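Local coordinates for cell division control protein 73 (Saccharomyces cerevisiae, PDB 3V46) that serves as a PAF1 complex subunit in RNA polymerase II transcription elongation, with a Ras-like C-terminal domain that promotes association of the complex with chromatin, at residues A30-K33 / Q34-E38; K40-P44 / R45-S49; P48-N52 / G53-I57; D125-P128 / Q129-Q133. All coordinates share one frame; numbering follows the deposited sequence.

Interaction 1: A30-K33 / Q34-E38; sequences ANIK and QFLLE
Asn-31 and Phe-35 touch near their stems, CB of Phe-35 resting 3.5 Å from Asn-31 O, but their flat groups do not meet: the Asn-31 amide packs against Tyr-41 and Leu-47, the Phe-35 ring against Val-152 and Val-153. The side chain of Gln-34, the third flat group, lies on Val-42 and Leu-47. The Asn-31 amide is held at both ends, its OD1 taking the backbone N of Thr-28 and its ND2 giving bonds to the carbonyls of Ile-26 and Val-42. An amide suits this buried place because it can both donate and accept. Although Asn-31 stands at the N-cap position, its side chain does no capping; its carbonyl starts the helix by accepting Phe-35 N at 3.1 Å. The next bond, Leu-36 N to Ile-32 O at 2.9 Å, is nearly straight (172° at the hydrogen). The -166° chi1 of Ile-32 swings CG1 to the side of its own carbonyl, 3.7 Å from Leu-36 CD1. Lys-33 CG presses closely on Leu-37 CD1 at 3.4 Å, lending its aliphatic stem to the packing. Helix 32-38 touches strand 54-59 through Ile-32 and Leu-37, and helix 149-166 through Phe-35 and Leu-36.

Interaction 2: K40-P44 / R45-S49; sequences KYVNP and RNLPS
Asn-43 and Asn-46 stack their amides with an offset in a single turn of 3-10 helix opened by an Asx turn, within the loop that joins helix 32-38 to strand 54-59. The amide planes are 29° apart, and ND2 of Asn-46 lies by CB and CG of Asn-43, 3.7 Å from the CB. The Asx turn is the bond from Arg-45 N to Asn-43 OD1, 3.0 Å long and fairly straight (160° at the hydrogen), with the donor tilted from the plane of the amide. The oxygen gets there because chi1 of Asn-43, -173°, sets the amide beside its own carbonyl carbon. The main-chain carbonyl of Asn-43 accepts Asn-46 N at 3.1 Å, so Asn-43 grips two successive amides. Pro-44 fits the first inner position, since its ring restricts phi and its nitrogen has no hydrogen that needs a partner. On the apolar flank, Val-42 and Leu-47 cross at about a right angle, Val-42 CG1 4.0 Å from Leu-47 CG; their apolar branches suit the place by covering one another and Gln-34 of helix 32-38. Leu-47 N bonds Pro-44 O only weakly, but a water donates to Pro-44 O at 2.7 Å and to Leu-47 O at 2.8 Å.

Interaction 3: P48-N52 / G53-I57; sequences PSVPN and GLVNI
Val-50 and Gly-53 close a type I beta turn, the N-H of Gly-53 reaching Val-50 O at 2.8 Å from above the carbonyl plane. Pro-51 and Asn-52 fill its two corners. Proline is well placed at the first of them, because its ring already holds phi close to the value the turn needs and its nitrogen has no hydrogen to satisfy. Gly-53 follows with a positive phi of 70°, a backbone shape that glycine takes up at little cost, and from there the chain straightens into strand 54-59.

Asn-52 reinforces the change of direction. Its CG sits between the backbone N and the carbonyl carbon (chi1 56°), which folds the carboxamide forward over Gly-53 and brings OD1 to the N-H of Leu-54. That bond, from Leu-54 N to Asn-52 OD1, is weak at 3.3 Å, but it forms an Asx turn overlapping the end of the beta turn. Val-50 meanwhile turns CG1 toward the strand, 3.5 Å from Leu-54 O and 4.0 Å from Val-55 CG1. Beta-branched valine suits the extended backbone at both places and gives each a methyl for the other. Beyond the turn, Val-55 pairs with Ile-72 of strand 68-73 and Gly-53 with Asp-74 just past its end, while Val-55 also packs on Ile-32 of helix 32-38.

Two bonds hold the polar side, one main-chain and one weak, from the Asn-52 amide, and the valine branches pack together. The turn's shape is thus probably set largely locally, with the Asp-74 pairing helping to deliver the chain into an outer strand.

Interaction 4: D125-P128 / Q129-Q133; sequences DSVP and QHVQQ
Val-127 and Val-131 form the tight side of a helix N-terminus, where the loop after strand 116-122 of this Ras-like domain enters helix 129-133 with Pro-128 at the N-cap. The two valines cross at about a right angle, their CG1 atoms 3.7 Å apart. Pro-128 lies alongside Val-131, its CB 3.9 Å from Val-131 CG2, and all three residues back onto Tyr-119 of strand 116-122. Small branched side chains and a compact ring pack well against this tyrosine. Pro-128 CB also comes to the His-130 ring obliquely, 3.5 Å from His-130 CE1. The imidazole is fixed from outside, since NE2 bonds the carbonyl of Gly-95 and the ring meets Trp-134 edge-to-face. Pro-128 closes the first helical turn by accepting Gln-132 N at 3.0 Å, nearly along the C=O axis; lacking an N-H itself, it suits a position ahead of the helix.

The solvent side is looser. There the long polar chains of Gln-129 and Gln-133 stand one turn apart, and little of the loop covers them. They join each other instead: Gln-133 NE2 donates in the carbonyl plane to Gln-129 OE1 at 2.9 Å, a bond bent to 136° at the hydrogen.

Overall arrangement
From the N terminus, interaction 1 starts helix 32-38, interaction 2 bends the loop that follows it, and interaction 3 turns that loop into strand 54-59. Interaction 1 precedes both others and touches each, Gln-34 O lying 3.1 Å from Lys-40 N and Leu-37 packing on Ile-57; interactions 2 and 3 overlap at Pro-48 and Ser-49, and none is nested. They thus tie helix to loop to outer strand. Interaction 4, about 28 Å from interaction 3 between centres and across the chain's centre, begins the short helix before 136-141, the other outer strand. The sheet order, 54-59, 68-73, 16-18, 88-92, 116-122, 136-141, is that of the Ras fold.

Interaction 1: A30-K33 / Q34-E38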
loop_
_atom_site.group_PDB
_atom_site.type_symbol
_atom_site.label_atom_id
_atom_site.label_comp_id
_atom_site.label_asym_id
_atom_site.label_seq_id
_atom_site.Cartn_x
_atom_site.Cartn_y
_atom_site.Cartn_z
ATOM N N ALA A 30 5.229 7.053 7.235
ATOM C CA ALA A 30 6.374 7.923 7.503
ATOM C C ALA A 30 7.441 7.863 6.421
ATOM O O ALA A 30 8.164 8.844 6.227
ATOM C CB ALA A 30 6.983 7.631 8.867
ATOM N N ASN A 31 7.548 6.733 5.715
ATOM C CA ASN A 31 8.593 6.582 4.699
ATOM C C ASN A 31 8.080 6.264 3.301
ATOM O O ASN A 31 8.864 6.082 2.371
ATOM C CB ASN A 31 9.649 5.545 5.124
ATOM C CG ASN A 31 9.127 4.116 5.096
ATOM O OD1 ASN A 31 7.938 3.874 4.977
ATOM N ND2 ASN A 31 10.034 3.161 5.230
ATOM N N ILE A 32 6.765 6.235 3.133
ATOM C CA ILE A 32 6.200 5.818 1.861
ATOM C C ILE A 32 6.417 6.837 0.747
ATOM O O ILE A 32 6.586 6.463 -0.394
ATOM C CB ILE A 32 4.697 5.463 2.001
ATOM C CG1 ILE A 32 4.204 4.710 0.760
ATOM C CG2 ILE A 32 3.859 6.713 2.255
ATOM C CD1 ILE A 32 4.810 3.345 0.567
ATOM N N LYS A 33 6.406 8.125 1.059
ATOM C CA LYS A 33 6.626 9.118 0.024
ATOM C C LYS A 33 8.055 9.018 -0.515
ATOM O O LYS A 33 8.263 9.024 -1.730
ATOM C CB LYS A 33 6.333 10.521 0.561
ATOM C CG LYS A 33 6.412 11.602 -0.481
ATOM C CD LYS A 33 6.076 12.960 0.125
ATOM C CE LYS A 33 4.728 12.937 0.810
ATOM N NZ LYS A 33 4.295 14.329 1.180
ATOM N N GLN A 34 9.039 8.934 0.376
ATOM C CA GLN A 34 10.422 8.806 -0.062
ATOM C C GLN A 34 10.570 7.573 -0.951
ATOM O O GLN A 34 11.258 7.593 -1.971
ATOM C CB GLN A 34 11.363 8.679 1.136
ATOM C CG GLN A 34 11.394 9.910 2.017
ATOM C CD GLN A 34 12.778 10.204 2.571
ATOM O OE1 GLN A 34 13.746 9.500 2.269
ATOM N NE2 GLN A 34 12.880 11.250 3.385
ATOM N N PHE A 35 9.921 6.494 -0.552
ATOM C CA PHE A 35 10.037 5.256 -1.294
ATOM C C PHE A 35 9.396 5.379 -2.674
ATOM O O PHE A 35 10.045 5.146 -3.692
ATOM C CB PHE A 35 9.423 4.102 -0.497
ATOM C CG PHE A 35 9.636 2.752 -1.117
ATOM C CD1 PHE A 35 10.906 2.225 -1.254
ATOM C CD2 PHE A 35 8.559 2.013 -1.544
ATOM C CE1 PHE A 35 11.097 0.972 -1.827
ATOM C CE2 PHE A 35 8.737 0.762 -2.107
ATOM C CZ PHE A 35 10.007 0.242 -2.246
ATOM N N LEU A 36 8.127 5.756 -2.714
ATOM C CA LEU A 36 7.392 5.768 -3.970
ATOM C C LEU A 36 7.724 6.930 -4.912
ATOM O O LEU A 36 7.583 6.795 -6.123
ATOM C CB LEU A 36 5.891 5.737 -3.705
ATOM C CG LEU A 36 5.374 4.468 -3.039
ATOM C CD1 LEU A 36 3.875 4.529 -2.954
ATOM C CD2 LEU A 36 5.812 3.226 -3.813
ATOM N N LEU A 37 8.143 8.070 -4.375
ATOM C CA LEU A 37 8.453 9.215 -5.219
ATOM C C LEU A 37 9.932 9.317 -5.567
ATOM O O LEU A 37 10.286 9.741 -6.671
ATOM C CB LEU A 37 7.996 10.514 -4.553
ATOM C CG LEU A 37 6.477 10.650 -4.433
ATOM C CD1 LEU A 37 6.129 12.004 -3.854
ATOM C CD2 LEU A 37 5.801 10.460 -5.788
ATOM N N GLU A 38 10.799 8.947 -4.630
ATOM C CA GLU A 38 12.226 9.115 -4.843
ATOM C C GLU A 38 12.947 7.792 -5.032
ATOM O O GLU A 38 14.150 7.774 -5.276
ATOM C CB GLU A 38 12.843 9.865 -3.667
ATOM C CG GLU A 38 12.188 11.203 -3.384
ATOM C CD GLU A 38 12.991 12.040 -2.412
ATOM O OE1 GLU A 38 13.153 11.615 -1.246
ATOM O OE2 GLU A 38 13.475 13.117 -2.821
#

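Interaction 2: K40-P44 / R45-S49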
loop_
_atom_site.group_PDB
_atom_site.type_symbol
_atom_site.label_atom_id
_atom_site.label_comp_id
_atom_site.label_asym_id
_atom_site.label_seq_id
_atom_site.Cartn_x
_atom_site.Cartn_y
_atom_site.Cartn_z
ATOM N N LYS A 40 13.671 5.838 -2.808
ATOM C CA LYS A 40 14.658 5.845 -1.742
ATOM C C LYS A 40 14.051 5.180 -0.525
ATOM O O LYS A 40 13.112 5.700 0.066
ATOM C CB LYS A 40 15.082 7.277 -1.413
ATOM C CG LYS A 40 15.898 7.935 -2.521
ATOM C CD LYS A 40 16.332 9.348 -2.159
ATOM C CE LYS A 40 17.172 9.975 -3.273
ATOM N NZ LYS A 40 16.517 9.880 -4.613
ATOM N N TYR A 41 14.572 4.011 -0.173
ATOM C CA TYR A 41 14.121 3.317 1.022
ATOM C C TYR A 41 14.868 3.782 2.279
ATOM O O TYR A 41 16.104 3.775 2.321
ATOM C CB TYR A 41 14.256 1.792 0.902
ATOM C CG TYR A 41 13.767 1.190 2.179
ATOM C CD1 TYR A 41 12.413 1.046 2.408
ATOM C CD2 TYR A 41 14.648 0.862 3.204
ATOM C CE1 TYR A 41 11.943 0.566 3.585
ATOM C CE2 TYR A 41 14.180 0.368 4.402
ATOM C CZ TYR A 41 12.824 0.235 4.584
ATOM O OH TYR A 41 12.345 -0.227 5.767
ATOM N N VAL A 42 14.108 4.159 3.305
ATOM C CA VAL A 42 14.666 4.607 4.580
ATOM C C VAL A 42 13.901 3.960 5.725
ATOM O O VAL A 42 12.687 3.869 5.674
ATOM C CB VAL A 42 14.532 6.137 4.730
ATOM C CG1 VAL A 42 15.082 6.603 6.071
ATOM C CG2 VAL A 42 15.234 6.841 3.579
ATOM N N ASN A 43 14.618 3.511 6.750
ATOM C CA ASN A 43 14.011 2.993 7.970
ATOM C C ASN A 43 12.975 3.973 8.506
ATOM O O ASN A 43 13.295 5.130 8.752
ATOM C CB ASN A 43 15.107 2.784 9.015
ATOM C CG ASN A 43 14.617 2.078 10.275
ATOM O OD1 ASN A 43 13.476 2.241 10.700
ATOM N ND2 ASN A 43 15.500 1.299 10.890
ATOM N N PRO A 44 11.729 3.517 8.698
ATOM C CA PRO A 44 10.658 4.458 9.046
ATOM C C PRO A 44 10.795 5.089 10.425
ATOM O O PRO A 44 10.236 6.155 10.672
ATOM C CB PRO A 44 9.399 3.587 8.984
ATOM C CG PRO A 44 9.889 2.198 9.203
ATOM C CD PRO A 44 11.224 2.139 8.555
ATOM N N ARG A 45 11.534 4.450 11.319
ATOM C CA ARG A 45 11.698 4.993 12.664
ATOM C C ARG A 45 12.647 6.199 12.661
ATOM O O ARG A 45 12.658 6.996 13.600
ATOM C CB ARG A 45 12.212 3.908 13.604
ATOM C CG ARG A 45 12.211 4.307 15.068
ATOM C CD ARG A 45 12.602 3.136 15.962
ATOM N NE ARG A 45 12.599 3.504 17.376
ATOM C CZ ARG A 45 13.642 4.029 18.017
ATOM N NH1 ARG A 45 14.778 4.255 17.368
ATOM N NH2 ARG A 45 13.557 4.334 19.308
ATOM N N ASN A 46 13.404 6.340 11.575
ATOM C CA ASN A 46 14.406 7.389 11.435
ATOM C C ASN A 46 13.917 8.623 10.669
ATOM O O ASN A 46 14.724 9.468 10.252
ATOM C CB ASN A 46 15.650 6.817 10.745
ATOM C CG ASN A 46 16.350 5.766 11.589
ATOM O OD1 ASN A 46 16.061 5.617 12.777
ATOM N ND2 ASN A 46 17.281 5.038 10.982
ATOM N N LEU A 47 12.601 8.722 10.494
ATOM C CA LEU A 47 11.973 9.873 9.851
ATOM C C LEU A 47 10.918 10.468 10.777
ATOM O O LEU A 47 10.464 9.803 11.709
ATOM C CB LEU A 47 11.309 9.457 8.534
ATOM C CG LEU A 47 12.245 9.107 7.376
ATOM C CD1 LEU A 47 11.462 8.456 6.255
ATOM C CD2 LEU A 47 12.978 10.341 6.864
ATOM N N PRO A 48 10.524 11.726 10.526
ATOM C CA PRO A 48 9.446 12.362 11.289
ATOM C C PRO A 48 8.143 11.578 11.212
ATOM O O PRO A 48 7.756 11.109 10.136
ATOM C CB PRO A 48 9.267 13.711 10.588
ATOM C CG PRO A 48 10.562 13.981 9.914
ATOM C CD PRO A 48 11.135 12.648 9.550
ATOM N N SER A 49 7.462 11.443 12.342
ATOM C CA SER A 49 6.146 10.825 12.331
ATOM C C SER A 49 5.166 11.750 11.598
ATOM O O SER A 49 5.418 12.948 11.438
ATOM C CB SER A 49 5.673 10.525 13.755
ATOM O OG SER A 49 5.513 11.720 14.493
HETATM O O HOH W 1 8.760 7.660 12.319
#

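Interaction 3: P48-N52 / G53-I57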
loop_
_atom_site.group_PDB
_atom_site.type_symbol
_atom_site.label_atom_id
_atom_site.label_comp_id
_atom_site.label_asym_id
_atom_site.label_seq_id
_atom_site.Cartn_x
_atom_site.Cartn_y
_atom_site.Cartn_z
ATOM N N PRO A 48 10.524 11.726 10.526
ATOM C CA PRO A 48 9.446 12.362 11.289
ATOM C C PRO A 48 8.143 11.578 11.212
ATOM O O PRO A 48 7.756 11.109 10.136
ATOM C CB PRO A 48 9.267 13.711 10.588
ATOM C CG PRO A 48 10.562 13.981 9.914
ATOM C CD PRO A 48 11.135 12.648 9.550
ATOM N N SER A 49 7.462 11.443 12.342
ATOM C CA SER A 49 6.146 10.825 12.331
ATOM C C SER A 49 5.166 11.750 11.598
ATOM O O SER A 49 5.418 12.948 11.438
ATOM C CB SER A 49 5.673 10.525 13.755
ATOM O OG SER A 49 5.513 11.720 14.493
ATOM N N VAL A 50 4.064 11.171 11.134
ATOM C CA VAL A 50 3.036 11.898 10.405
ATOM C C VAL A 50 1.820 11.978 11.335
ATOM O O VAL A 50 1.030 11.054 11.403
ATOM C CB VAL A 50 2.682 11.154 9.093
ATOM C CG1 VAL A 50 1.687 11.948 8.255
ATOM C CG2 VAL A 50 3.942 10.869 8.285
ATOM N N PRO A 51 1.695 13.075 12.099
ATOM C CA PRO A 51 0.682 13.180 13.161
ATOM C C PRO A 51 -0.738 12.714 12.798
ATOM O O PRO A 51 -1.361 12.015 13.602
ATOM C CB PRO A 51 0.696 14.674 13.490
ATOM C CG PRO A 51 2.107 15.078 13.242
ATOM C CD PRO A 51 2.576 14.256 12.066
ATOM N N ASN A 52 -1.244 13.094 11.630
ATOM C CA ASN A 52 -2.605 12.724 11.238
ATOM C C ASN A 52 -2.692 11.382 10.490
ATOM O O ASN A 52 -3.775 10.926 10.129
ATOM C CB ASN A 52 -3.230 13.828 10.383
ATOM C CG ASN A 52 -2.405 14.165 9.147
ATOM O OD1 ASN A 52 -1.320 13.618 8.926
ATOM N ND2 ASN A 52 -2.930 15.073 8.324
ATOM N N GLY A 53 -1.550 10.759 10.257
ATOM C CA GLY A 53 -1.521 9.460 9.598
ATOM C C GLY A 53 -1.899 9.492 8.130
ATOM O O GLY A 53 -2.257 8.469 7.556
ATOM N N LEU A 54 -1.818 10.662 7.515
ATOM C CA LEU A 54 -2.254 10.827 6.143
ATOM C C LEU A 54 -1.167 11.474 5.309
ATOM O O LEU A 54 -0.605 12.509 5.695
ATOM C CB LEU A 54 -3.517 11.701 6.103
ATOM C CG LEU A 54 -4.038 12.170 4.737
ATOM C CD1 LEU A 54 -3.115 13.180 4.071
ATOM C CD2 LEU A 54 -4.276 11.008 3.830
ATOM N N VAL A 55 -0.874 10.872 4.161
ATOM C CA VAL A 55 -0.055 11.523 3.160
ATOM C C VAL A 55 -0.715 11.478 1.793
ATOM O O VAL A 55 -1.551 10.631 1.504
ATOM C CB VAL A 55 1.360 10.945 3.069
ATOM C CG1 VAL A 55 2.049 11.026 4.418
ATOM C CG2 VAL A 55 1.324 9.535 2.572
ATOM N N ASN A 56 -0.353 12.436 0.960
ATOM C CA ASN A 56 -0.864 12.499 -0.385
ATOM C C ASN A 56 0.271 12.307 -1.371
ATOM O O ASN A 56 1.373 12.809 -1.158
ATOM C CB ASN A 56 -1.519 13.858 -0.623
ATOM C CG ASN A 56 -2.651 14.124 0.334
ATOM O OD1 ASN A 56 -3.777 13.676 0.121
ATOM N ND2 ASN A 56 -2.356 14.843 1.410
ATOM N N ILE A 57 -0.007 11.575 -2.444
ATOM C CA ILE A 57 0.944 11.388 -3.526
ATOM C C ILE A 57 0.205 11.509 -4.845
ATOM O O ILE A 57 -0.822 10.858 -5.047
ATOM C CB ILE A 57 1.629 9.996 -3.452
ATOM C CG1 ILE A 57 2.543 9.900 -2.228
ATOM C CG2 ILE A 57 2.446 9.730 -4.710
ATOM C CD1 ILE A 57 3.285 8.561 -2.123
#

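Interaction 4: D125-P128 / Q129-Q133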
loop_
_atom_site.group_PDB
_atom_site.type_symbol
_atom_site.label_atom_id
_atom_site.label_comp_id
_atom_site.label_asym_id
_atom_site.label_seq_id
_atom_site.Cartn_x
_atom_site.Cartn_y
_atom_site.Cartn_z
ATOM N N ASP A 125 13.961 -12.692 5.360
ATOM C CA ASP A 125 12.952 -12.861 6.400
ATOM C C ASP A 125 11.786 -13.671 5.867
ATOM O O ASP A 125 11.246 -13.356 4.814
ATOM C CB ASP A 125 12.429 -11.510 6.886
ATOM C CG ASP A 125 13.467 -10.716 7.629
ATOM O OD1 ASP A 125 14.446 -11.330 8.114
ATOM O OD2 ASP A 125 13.298 -9.479 7.736
ATOM N N SER A 126 11.391 -14.697 6.610
ATOM C CA SER A 126 10.316 -15.586 6.188
ATOM C C SER A 126 8.975 -14.881 6.190
ATOM O O SER A 126 8.750 -13.958 6.962
ATOM C CB SER A 126 10.235 -16.805 7.106
ATOM O OG SER A 126 11.491 -17.443 7.210
ATOM N N VAL A 127 8.089 -15.340 5.315
ATOM C CA VAL A 127 6.720 -14.872 5.274
ATOM C C VAL A 127 5.874 -15.791 6.159
ATOM O O VAL A 127 5.948 -17.011 6.033
ATOM C CB VAL A 127 6.203 -14.892 3.822
ATOM C CG1 VAL A 127 4.771 -14.388 3.738
ATOM C CG2 VAL A 127 7.125 -14.074 2.927
ATOM N N PRO A 128 5.078 -15.212 7.076
ATOM C CA PRO A 128 4.205 -16.041 7.916
ATOM C C PRO A 128 3.326 -16.948 7.046
ATOM O O PRO A 128 2.894 -16.535 5.975
ATOM C CB PRO A 128 3.358 -15.009 8.670
ATOM C CG PRO A 128 4.197 -13.771 8.688
ATOM C CD PRO A 128 4.973 -13.779 7.404
ATOM N N GLN A 129 3.073 -18.175 7.478
ATOM C CA GLN A 129 2.318 -19.088 6.634
ATOM C C GLN A 129 0.956 -18.516 6.244
ATOM O O GLN A 129 0.532 -18.662 5.097
ATOM C CB GLN A 129 2.134 -20.451 7.307
ATOM C CG GLN A 129 1.542 -21.496 6.368
ATOM C CD GLN A 129 2.452 -21.798 5.187
ATOM O OE1 GLN A 129 2.071 -21.617 4.032
ATOM N NE2 GLN A 129 3.661 -22.267 5.476
ATOM N N HIS A 130 0.264 -17.869 7.180
ATOM C CA HIS A 130 -1.077 -17.386 6.877
ATOM C C HIS A 130 -1.017 -16.283 5.830
ATOM O O HIS A 130 -1.925 -16.157 5.012
ATOM C CB HIS A 130 -1.835 -16.933 8.133
ATOM C CG HIS A 130 -1.160 -15.837 8.893
ATOM N ND1 HIS A 130 -0.090 -16.063 9.732
ATOM C CD2 HIS A 130 -1.418 -14.509 8.960
ATOM C CE1 HIS A 130 0.294 -14.918 10.269
ATOM N NE2 HIS A 130 -0.497 -13.963 9.818
ATOM N N VAL A 131 0.057 -15.494 5.847
ATOM C CA VAL A 131 0.245 -14.447 4.837
ATOM C C VAL A 131 0.549 -15.053 3.460
ATOM O O VAL A 131 0.082 -14.568 2.426
ATOM C CB VAL A 131 1.359 -13.470 5.263
ATOM C CG1 VAL A 131 1.661 -12.462 4.158
ATOM C CG2 VAL A 131 0.966 -12.745 6.553
ATOM N N GLN A 132 1.333 -16.117 3.427
ATOM C CA GLN A 132 1.621 -16.788 2.171
ATOM C C GLN A 132 0.324 -17.217 1.483
ATOM O O GLN A 132 0.216 -17.165 0.257
ATOM C CB GLN A 132 2.510 -18.009 2.412
ATOM C CG GLN A 132 3.230 -18.485 1.167
ATOM C CD GLN A 132 4.345 -17.552 0.755
ATOM O OE1 GLN A 132 5.401 -17.514 1.379
ATOM N NE2 GLN A 132 4.109 -16.781 -0.295
ATOM N N GLN A 133 -0.666 -17.632 2.269
ATOM C CA GLN A 133 -1.921 -18.106 1.693
ATOM C C GLN A 133 -2.822 -16.976 1.202
ATOM O O GLN A 133 -3.653 -17.183 0.326
ATOM C CB GLN A 133 -2.686 -18.979 2.693
ATOM C CG GLN A 133 -1.918 -20.214 3.148
ATOM C CD GLN A 133 -1.283 -20.940 1.982
ATOM O OE1 GLN A 133 -1.964 -21.293 1.017
ATOM N NE2 GLN A 133 0.029 -21.163 2.058
#